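Local coordinates for peptide ABC transporter permease (Staphylococcus hominis, PDB 6EXS), which belongs to the POT family of the Major Facilitator Superfamily and binds a thioalcohol-conjugated dipeptide, the malodour precursor it probably carries into the cell, at residues Pro130-Ile135 / Val152-Ser157. Sequence-based numbering, arbitrary orientation.
With OLC ((2R)-2,3-dihydroxypropyl (9Z)-octadec-9-enoate), chain L.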
loop_
_atom_site.group_PDB
_atom_site.type_symbol
_atom_site.label_atom_id
_atom_site.label_comp_id
_atom_site.label_asym_id
_atom_site.label_seq_id
_atom_site.Cartn_x
_atom_site.Cartn_y
_atom_site.Cartn_z
ATOM N N PRO A 130 5.183 -9.217 -2.934
ATOM C CA PRO A 130 6.634 -9.204 -2.721
ATOM C C PRO A 130 7.422 -10.055 -3.712
ATOM O O PRO A 130 8.602 -9.794 -3.953
ATOM C CB PRO A 130 6.771 -9.720 -1.286
ATOM C CG PRO A 130 5.602 -10.603 -1.096
ATOM C CD PRO A 130 4.498 -9.944 -1.842
ATOM N N ASN A 131 6.752 -11.055 -4.299
ATOM C CA ASN A 131 7.351 -12.055 -5.167
ATOM C C ASN A 131 7.559 -11.606 -6.602
ATOM O O ASN A 131 8.604 -11.951 -7.165
ATOM C CB ASN A 131 6.580 -13.349 -5.055
ATOM C CG ASN A 131 6.838 -13.921 -3.675
ATOM O OD1 ASN A 131 7.960 -13.838 -3.144
ATOM N ND2 ASN A 131 5.810 -14.397 -3.007
ATOM N N ILE A 132 6.650 -10.782 -7.161
ATOM C CA ILE A 132 6.810 -10.192 -8.506
ATOM C C ILE A 132 8.029 -9.235 -8.501
ATOM O O ILE A 132 8.797 -9.222 -9.469
ATOM C CB ILE A 132 5.498 -9.522 -9.057
ATOM C CG1 ILE A 132 5.670 -9.051 -10.526
ATOM C CG2 ILE A 132 4.984 -8.399 -8.155
ATOM C CD1 ILE A 132 4.425 -9.113 -11.421
ATOM N N SER A 133 8.215 -8.487 -7.379
ATOM C CA SER A 133 9.285 -7.514 -7.157
ATOM C C SER A 133 10.629 -8.210 -7.146
ATOM O O SER A 133 11.588 -7.729 -7.754
ATOM C CB SER A 133 9.064 -6.781 -5.837
ATOM O OG SER A 133 8.947 -5.386 -6.045
ATOM N N ASN A 134 10.680 -9.358 -6.463
ATOM C CA ASN A 134 11.835 -10.216 -6.331
ATOM C C ASN A 134 12.292 -10.724 -7.709
ATOM O O ASN A 134 13.486 -10.632 -8.023
ATOM C CB ASN A 134 11.494 -11.365 -5.396
ATOM C CG ASN A 134 12.691 -12.121 -4.919
ATOM O OD1 ASN A 134 13.308 -12.879 -5.666
ATOM N ND2 ASN A 134 13.051 -11.918 -3.665
ATOM N N ILE A 135 11.340 -11.235 -8.535
ATOM C CA ILE A 135 11.596 -11.744 -9.897
ATOM C C ILE A 135 12.263 -10.667 -10.756
ATOM O O ILE A 135 13.283 -10.950 -11.378
ATOM C CB ILE A 135 10.326 -12.368 -10.558
ATOM C CG1 ILE A 135 9.897 -13.657 -9.812
ATOM C CG2 ILE A 135 10.552 -12.656 -12.051
ATOM C CD1 ILE A 135 8.413 -14.060 -9.997
ATOM N N VAL A 152 12.461 1.595 -11.388
ATOM C CA VAL A 152 11.798 2.872 -11.686
ATOM C C VAL A 152 10.736 2.636 -12.786
ATOM O O VAL A 152 9.589 3.059 -12.616
ATOM C CB VAL A 152 12.812 3.986 -12.054
ATOM C CG1 VAL A 152 12.126 5.178 -12.727
ATOM C CG2 VAL A 152 13.598 4.435 -10.827
ATOM N N ILE A 153 11.102 1.891 -13.866
ATOM C CA ILE A 153 10.183 1.507 -14.955
ATOM C C ILE A 153 9.072 0.596 -14.385
ATOM O O ILE A 153 7.903 0.876 -14.610
ATOM C CB ILE A 153 10.935 0.854 -16.157
ATOM C CG1 ILE A 153 11.870 1.872 -16.834
ATOM C CG2 ILE A 153 9.974 0.197 -17.173
ATOM C CD1 ILE A 153 13.049 1.254 -17.551
ATOM N N PHE A 154 9.434 -0.462 -13.629
ATOM C CA PHE A 154 8.445 -1.384 -13.055
ATOM C C PHE A 154 7.368 -0.672 -12.219
ATOM O O PHE A 154 6.186 -1.000 -12.334
ATOM C CB PHE A 154 9.124 -2.512 -12.245
ATOM C CG PHE A 154 8.178 -3.455 -11.534
ATOM C CD1 PHE A 154 7.480 -4.427 -12.237
ATOM C CD2 PHE A 154 7.992 -3.373 -10.162
ATOM C CE1 PHE A 154 6.612 -5.298 -11.577
ATOM C CE2 PHE A 154 7.116 -4.239 -9.504
ATOM C CZ PHE A 154 6.444 -5.203 -10.214
ATOM N N TYR A 155 7.773 0.313 -11.400
ATOM C CA TYR A 155 6.831 1.024 -10.548
ATOM C C TYR A 155 5.994 2.068 -11.308
ATOM O O TYR A 155 5.016 2.562 -10.741
ATOM C CB TYR A 155 7.526 1.598 -9.313
ATOM C CG TYR A 155 8.062 0.508 -8.414
ATOM C CD1 TYR A 155 7.203 -0.378 -7.768
ATOM C CD2 TYR A 155 9.427 0.363 -8.201
ATOM C CE1 TYR A 155 7.695 -1.404 -6.958
ATOM C CE2 TYR A 155 9.933 -0.659 -7.399
ATOM C CZ TYR A 155 9.064 -1.543 -6.780
ATOM O OH TYR A 155 9.574 -2.538 -5.976
ATOM N N MET A 156 6.303 2.326 -12.606
ATOM C CA MET A 156 5.508 3.213 -13.468
ATOM C C MET A 156 4.201 2.516 -13.817
ATOM O O MET A 156 3.176 3.182 -13.954
ATOM C CB MET A 156 6.247 3.569 -14.756
ATOM C CG MET A 156 7.265 4.666 -14.586
ATOM S SD MET A 156 8.138 5.063 -16.127
ATOM C CE MET A 156 6.774 5.811 -17.100
ATOM N N SER A 157 4.236 1.171 -13.954
ATOM C CA SER A 157 3.064 0.337 -14.231
ATOM C C SER A 157 2.064 0.434 -13.078
ATOM O O SER A 157 0.857 0.451 -13.325
ATOM C CB SER A 157 3.472 -1.117 -14.484
ATOM O OG SER A 157 3.958 -1.805 -13.340
HETATM C C24 OLC L . 11.657 3.921 -20.906
HETATM C C5 OLC L . 3.509 2.713 -22.333
HETATM C C4 OLC L . 5.003 2.661 -22.081
HETATM C C3 OLC L . 5.404 1.626 -21.045
HETATM C C2 OLC L . 6.913 1.465 -20.878
HETATM C C21 OLC L . 9.220 4.326 -20.462
HETATM C C1 OLC L . 7.584 2.605 -20.167
HETATM C C22 OLC L . 10.568 4.013 -19.861
HETATM O O19 OLC L . 7.227 3.056 -19.110
HETATM O O25 OLC L . 12.935 3.811 -20.299
HETATM O O23 OLC L . 10.890 5.036 -18.915
HETATM O O20 OLC L . 8.636 3.062 -20.863
#
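Across 130-135 and 152-157 the nearest CA atoms are those of S133 and F154, 8.5 Å apart; these pieces of helix 110-137 and helix 147-174 run roughly antiparallel, their local axes at 146° and 11.8 Å apart. They belong to consecutive transmembrane helices of the Major Facilitator fold, and two aromatic side chains span the space between them. F154 does most of it: CG swings to the far side from its own N (chi1 176°), the ring points toward the other helix and meets I132 at a slant, CZ lying 3.9 Å from CG1 of I132, with CG2 of the same isoleucine also close. E25 of helix 16-44 touches F154 too, so a third helix borders this packing. Y155 follows alongside, its ring taking CD2 of F154 over one face, offset toward the rim, while Y155 OH and S133 OG are 2.9 Å apart. The Y155 side chain is about 7 Å from the bound conjugated peptide, whose pocket V158 and N159, next on the same helix, help line. M156 CE meets a bound monoolein, 3.4 Å from its O19. Within helix 147-174, S157 OG donates to the carbonyl O of F154 at 2.6 Å, with a C=O...OG angle of 162°.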